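Local coordinates for putative arsenate reductase (Streptococcus mutans UA159, PDB 3FZ4), which is a putative arsenate reductase of the ArsC family, with a thioredoxin-like fold, and probably acts as a thiol-dependent oxidoreductase, at residues S43-R46 with N47-N51; I106-I109 with G110-T113. The protein carries 1 engineered substitution. One frame throughout, in Å; residues are numbered along the deposited sequence. Where two conformers were deposited one is given.

Interaction 1 of 2, residues S43-R46 with N47-N51; sequences SLIR and NWLEN. With EDO (1,2-ethanediol), chain C.
R46 reaches forward along helix 42-51 and grips E50, four residues on, with two nitrogens. NE gives the straighter bond, 2.8 Å to E50 OE2. OE2 lies in the guanidinium plane and receives NE on its anti lone pair. NH2 adds a second bond to the same OE2 at 3.1 Å, from above the carboxylate plane. The grip is side-on, and both bonds go to one oxygen. The guanidinium and carboxylate planes are 47° apart. R46 bends at chi2 (71°), which brings NE back to the glutamate. L81 of helix 81-90 touches both side chains. The backbone acceptors of S43, L44, I45 and R46 are satisfied by the i+4 amides of N47, W48, L49 and E50. The L44 carbonyl oxygen also sits over one face of the W48 indole, near its rim. L44 CG packs on W48 CZ2 at 3.6 Å. W48 NE1 donates a hydrogen bond to the G104 carbonyl oxygen, so this buried polar atom is satisfied. On the buried side I45 CG2 meets L49 CG at 4.0 Å. The chemistry is that of an amphipathic helix: an ion pair on its more exposed side and hydrocarbon on its buried side.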
loop_
_atom_site.group_PDB
_atom_site.type_symbol
_atom_site.label_atom_id
_atom_site.label_comp_id
_atom_site.label_asym_id
_atom_site.label_seq_id
_atom_site.Cartn_x
_atom_site.Cartn_y
_atom_site.Cartn_z
ATOM N N SER A 43 -2.033 8.081 -10.625
ATOM C CA SER A 43 -2.907 9.173 -10.186
ATOM C C SER A 43 -3.530 8.876 -8.817
ATOM O O SER A 43 -3.729 9.780 -7.994
ATOM C CB SER A 43 -4.035 9.371 -11.199
ATOM O OG SER A 43 -4.857 8.201 -11.281
ATOM N N LEU A 44 -3.868 7.607 -8.602
ATOM C CA LEU A 44 -4.469 7.167 -7.335
ATOM C C LEU A 44 -3.447 7.272 -6.204
ATOM O O LEU A 44 -3.740 7.830 -5.150
ATOM C CB LEU A 44 -4.965 5.740 -7.512
ATOM C CG LEU A 44 -5.622 5.077 -6.302
ATOM C CD1 LEU A 44 -6.680 5.959 -5.760
ATOM C CD2 LEU A 44 -6.124 3.674 -6.622
ATOM N N ILE A 45 -2.239 6.778 -6.447
ATOM C CA ILE A 45 -1.181 6.884 -5.441
ATOM C C ILE A 45 -0.939 8.359 -5.139
ATOM O O ILE A 45 -0.785 8.739 -3.983
ATOM C CB ILE A 45 0.119 6.227 -5.933
ATOM C CG1 ILE A 45 -0.097 4.718 -6.141
ATOM C CG2 ILE A 45 1.243 6.503 -4.938
ATOM C CD1 ILE A 45 1.051 4.045 -6.845
ATOM N N ARG A 46 -0.903 9.197 -6.175
ATOM C CA ARG A 46 -0.674 10.609 -5.940
ATOM C C ARG A 46 -1.724 11.210 -5.009
ATOM O O ARG A 46 -1.393 12.002 -4.133
ATOM C CB ARG A 46 -0.646 11.346 -7.286
ATOM C CG ARG A 46 -0.534 12.853 -7.151
ATOM C CD ARG A 46 0.829 13.280 -6.669
ATOM N NE ARG A 46 0.926 14.747 -6.626
ATOM C CZ ARG A 46 1.025 15.550 -7.688
ATOM N NH1 ARG A 46 1.116 15.064 -8.930
ATOM N NH2 ARG A 46 1.079 16.859 -7.487
ATOM N N ASN A 47 -2.981 10.823 -5.195
ATOM C CA ASN A 47 -4.030 11.318 -4.320
ATOM C C ASN A 47 -3.782 10.907 -2.867
ATOM O O ASN A 47 -3.950 11.710 -1.971
ATOM C CB ASN A 47 -5.398 10.851 -4.781
ATOM C CG ASN A 47 -6.514 11.673 -4.186
ATOM O OD1 ASN A 47 -6.634 12.868 -4.462
ATOM N ND2 ASN A 47 -7.342 11.036 -3.371
ATOM N N TRP A 48 -3.335 9.667 -2.638
ATOM C CA TRP A 48 -3.013 9.245 -1.296
ATOM C C TRP A 48 -1.861 10.073 -0.752
ATOM O O TRP A 48 -1.889 10.481 0.421
ATOM C CB TRP A 48 -2.601 7.779 -1.294
ATOM C CG TRP A 48 -3.623 6.809 -1.806
ATOM C CD1 TRP A 48 -4.970 7.008 -1.945
ATOM C CD2 TRP A 48 -3.361 5.487 -2.258
ATOM N NE1 TRP A 48 -5.564 5.873 -2.443
ATOM C CE2 TRP A 48 -4.599 4.910 -2.621
ATOM C CE3 TRP A 48 -2.195 4.699 -2.338
ATOM C CZ2 TRP A 48 -4.692 3.596 -3.111
ATOM C CZ3 TRP A 48 -2.298 3.399 -2.829
ATOM C CH2 TRP A 48 -3.536 2.866 -3.203
ATOM N N LEU A 49 -0.822 10.280 -1.549
ATOM C CA LEU A 49 0.342 11.002 -1.043
ATOM C C LEU A 49 -0.008 12.415 -0.653
ATOM O O LEU A 49 0.557 12.943 0.320
ATOM C CB LEU A 49 1.460 11.045 -2.078
ATOM C CG LEU A 49 2.009 9.710 -2.596
ATOM C CD1 LEU A 49 3.173 9.974 -3.527
ATOM C CD2 LEU A 49 2.452 8.802 -1.459
ATOM N N GLU A 50 -0.894 13.024 -1.443
ATOM C CA GLU A 50 -1.280 14.409 -1.212
ATOM C C GLU A 50 -2.237 14.597 -0.044
ATOM O O GLU A 50 -2.112 15.580 0.703
ATOM C CB GLU A 50 -1.886 15.007 -2.482
ATOM C CG GLU A 50 -0.911 15.146 -3.663
ATOM C CD GLU A 50 0.060 16.337 -3.565
ATOM O OE1 GLU A 50 -0.041 17.169 -2.632
ATOM O OE2 GLU A 50 0.943 16.458 -4.445
ATOM N N ASN A 51 -3.153 13.655 0.139
ATOM C CA ASN A 51 -4.320 13.885 1.004
ATOM C C ASN A 51 -4.428 13.043 2.237
ATOM O O ASN A 51 -5.230 13.338 3.112
ATOM C CB ASN A 51 -5.597 13.770 0.186
ATOM C CG ASN A 51 -5.668 14.825 -0.900
ATOM O OD1 ASN A 51 -5.624 16.021 -0.618
ATOM N ND2 ASN A 51 -5.696 14.388 -2.151
HETATM C C1 EDO C . -7.331 15.348 2.772
HETATM O O1 EDO C . -6.388 15.654 3.754
HETATM C C2 EDO C . -7.469 16.425 1.710
HETATM O O2 EDO C . -8.745 16.185 1.137
#

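Interaction 2 of 2, residues I106-I109 with G110-T113; sequences IVQI and GYRT. With NA (sodium ion), chain B; FMT (formic acid), chain F.
Q108 and G110 lie where edge strand 105-109 turns into a loop, and G110 takes a positive phi (69°), a conformation that favours glycine. Just before the turn, V107 and Q108 both face L100 of the neighbouring antiparallel strand, a classic beta bulge. The Q108 side chain carries the contact. Its CG is anti to the backbone N (chi1 -170°) and the chain stays extended, which carries the amide along to T113. NE2 gives a nearly straight bond to T113 O at 2.9 Å, with the acceptor close to the amide plane. A weak bond runs from NE2 to G110 O at 3.4 Å. One water accepts from R112 N and donates to I109 O, and takes a weak bond from NE2. The Y111 hydroxyl bonds to E22 on helix 14-26, tying the loop to that helix. The carbonyl oxygens of Q108 and G110 bind a sodium ion, at 3.0 and 2.8 Å, and Y115 OH completes the protein ligands. G110 O thus binds the metal and also takes the weak amide bond. At the other end of that amide, a second water donates to Q108 OE1 and accepts from T113 OG1, each at 2.7 Å.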
loop_
_atom_site.group_PDB
_atom_site.type_symbol
_atom_site.label_atom_id
_atom_site.label_comp_id
_atom_site.label_asym_id
_atom_site.label_seq_id
_atom_site.Cartn_x
_atom_site.Cartn_y
_atom_site.Cartn_z
ATOM N N ILE A 106 -6.994 5.648 0.775
ATOM C CA ILE A 106 -6.147 4.789 1.588
ATOM C C ILE A 106 -6.671 4.855 3.019
ATOM O O ILE A 106 -6.863 5.965 3.574
ATOM C CB ILE A 106 -4.619 5.190 1.483
ATOM C CG1 ILE A 106 -3.749 4.190 2.246
ATOM C CG2 ILE A 106 -4.353 6.629 1.918
ATOM C CD1 ILE A 106 -3.718 2.788 1.624
ATOM N N VAL A 107 -6.903 3.685 3.631
ATOM C CA VAL A 107 -7.346 3.673 5.036
ATOM C C VAL A 107 -6.402 2.980 5.982
ATOM O O VAL A 107 -6.462 3.245 7.176
ATOM C CB VAL A 107 -8.787 3.138 5.277
ATOM C CG1 VAL A 107 -9.788 4.009 4.539
ATOM C CG2 VAL A 107 -8.944 1.680 4.881
ATOM N N GLN A 108 -5.532 2.103 5.478
ATOM C CA GLN A 108 -4.494 1.545 6.333
ATOM C C GLN A 108 -3.327 1.067 5.501
ATOM O O GLN A 108 -3.532 0.317 4.531
ATOM C CB GLN A 108 -4.987 0.407 7.232
ATOM C CG GLN A 108 -3.931 0.009 8.281
ATOM C CD GLN A 108 -4.485 -0.870 9.364
ATOM O OE1 GLN A 108 -5.625 -0.689 9.792
ATOM N NE2 GLN A 108 -3.687 -1.804 9.838
ATOM N N ILE A 109 -2.113 1.486 5.874
ATOM C CA ILE A 109 -0.887 0.971 5.252
ATOM C C ILE A 109 -0.234 -0.010 6.221
ATOM O O ILE A 109 -0.082 0.301 7.404
ATOM C CB ILE A 109 0.142 2.122 4.960
ATOM C CG1 ILE A 109 -0.442 3.241 4.093
ATOM C CG2 ILE A 109 1.396 1.559 4.323
ATOM C CD1 ILE A 109 0.496 4.472 4.002
ATOM N N GLY A 110 0.193 -1.175 5.734
ATOM C CA GLY A 110 0.810 -2.184 6.587
ATOM C C GLY A 110 -0.191 -2.811 7.553
ATOM O O GLY A 110 -1.430 -2.668 7.415
ATOM N N TYR A 111 0.319 -3.506 8.552
ATOM C CA TYR A 111 -0.552 -4.265 9.441
ATOM C C TYR A 111 -0.015 -4.192 10.880
ATOM O O TYR A 111 0.283 -5.195 11.514
ATOM C CB TYR A 111 -0.724 -5.708 8.928
ATOM C CG TYR A 111 -1.874 -6.426 9.577
ATOM C CD1 TYR A 111 -3.169 -5.969 9.457
ATOM C CD2 TYR A 111 -1.653 -7.578 10.317
ATOM C CE1 TYR A 111 -4.241 -6.651 10.074
ATOM C CE2 TYR A 111 -2.699 -8.254 10.900
ATOM C CZ TYR A 111 -3.986 -7.775 10.795
ATOM O OH TYR A 111 -5.007 -8.477 11.389
ATOM N N ARG A 112 0.135 -2.970 11.371
ATOM C CA ARG A 112 0.605 -2.746 12.746
ATOM C C ARG A 112 -0.497 -2.850 13.760
ATOM O O ARG A 112 -0.218 -3.075 14.940
ATOM C CB ARG A 112 1.226 -1.359 12.890
ATOM C CG ARG A 112 2.393 -1.171 12.015
ATOM C CD ARG A 112 3.125 0.123 12.325
ATOM N NE ARG A 112 4.118 0.043 13.442
ATOM C CZ ARG A 112 3.903 0.514 14.677
ATOM N NH1 ARG A 112 2.763 1.133 14.986
ATOM N NH2 ARG A 112 4.846 0.426 15.600
ATOM N N THR A 113 -1.743 -2.676 13.314
ATOM C CA THR A 113 -2.922 -2.689 14.167
ATOM C C THR A 113 -4.001 -3.486 13.430
ATOM O O THR A 113 -4.014 -3.537 12.202
ATOM C CB THR A 113 -3.447 -1.264 14.473
ATOM O OG1 THR A 113 -3.643 -0.585 13.231
ATOM C CG2 THR A 113 -2.452 -0.475 15.317
HETATM NA NA NA B . -3.248 -2.518 5.335
HETATM C C FMT F . -6.975 9.846 0.071
HETATM O O1 FMT F . -6.715 8.653 0.305
HETATM O O2 FMT F . -7.120 10.347 -1.065
HETATM O O HOH W 1 -0.744 -0.709 9.965
HETATM O O HOH W 2 -6.217 -0.615 12.420
#

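Interaction 1 comes first along the chain, within helix 42-51. Interaction 2 follows at the end of strand 105-109 and the loop after it. Their centres are about 16 Å apart, yet the two touch where W48 NE1 packs 3.5 Å from I106 N. W48 also rests on L99 and V101 of strand 99-102. Through W48 the helix meets both edge strand 105-109 and its inner neighbour 99-102 in the four-stranded mixed sheet. The loop that ends interaction 2 reaches helix 14-26 through Y111. At the start of that helix lie C13 and C16, a disulfide of the CxxC type. Residues 106-113 thus link the sheet, the sodium site and the region of these cysteines.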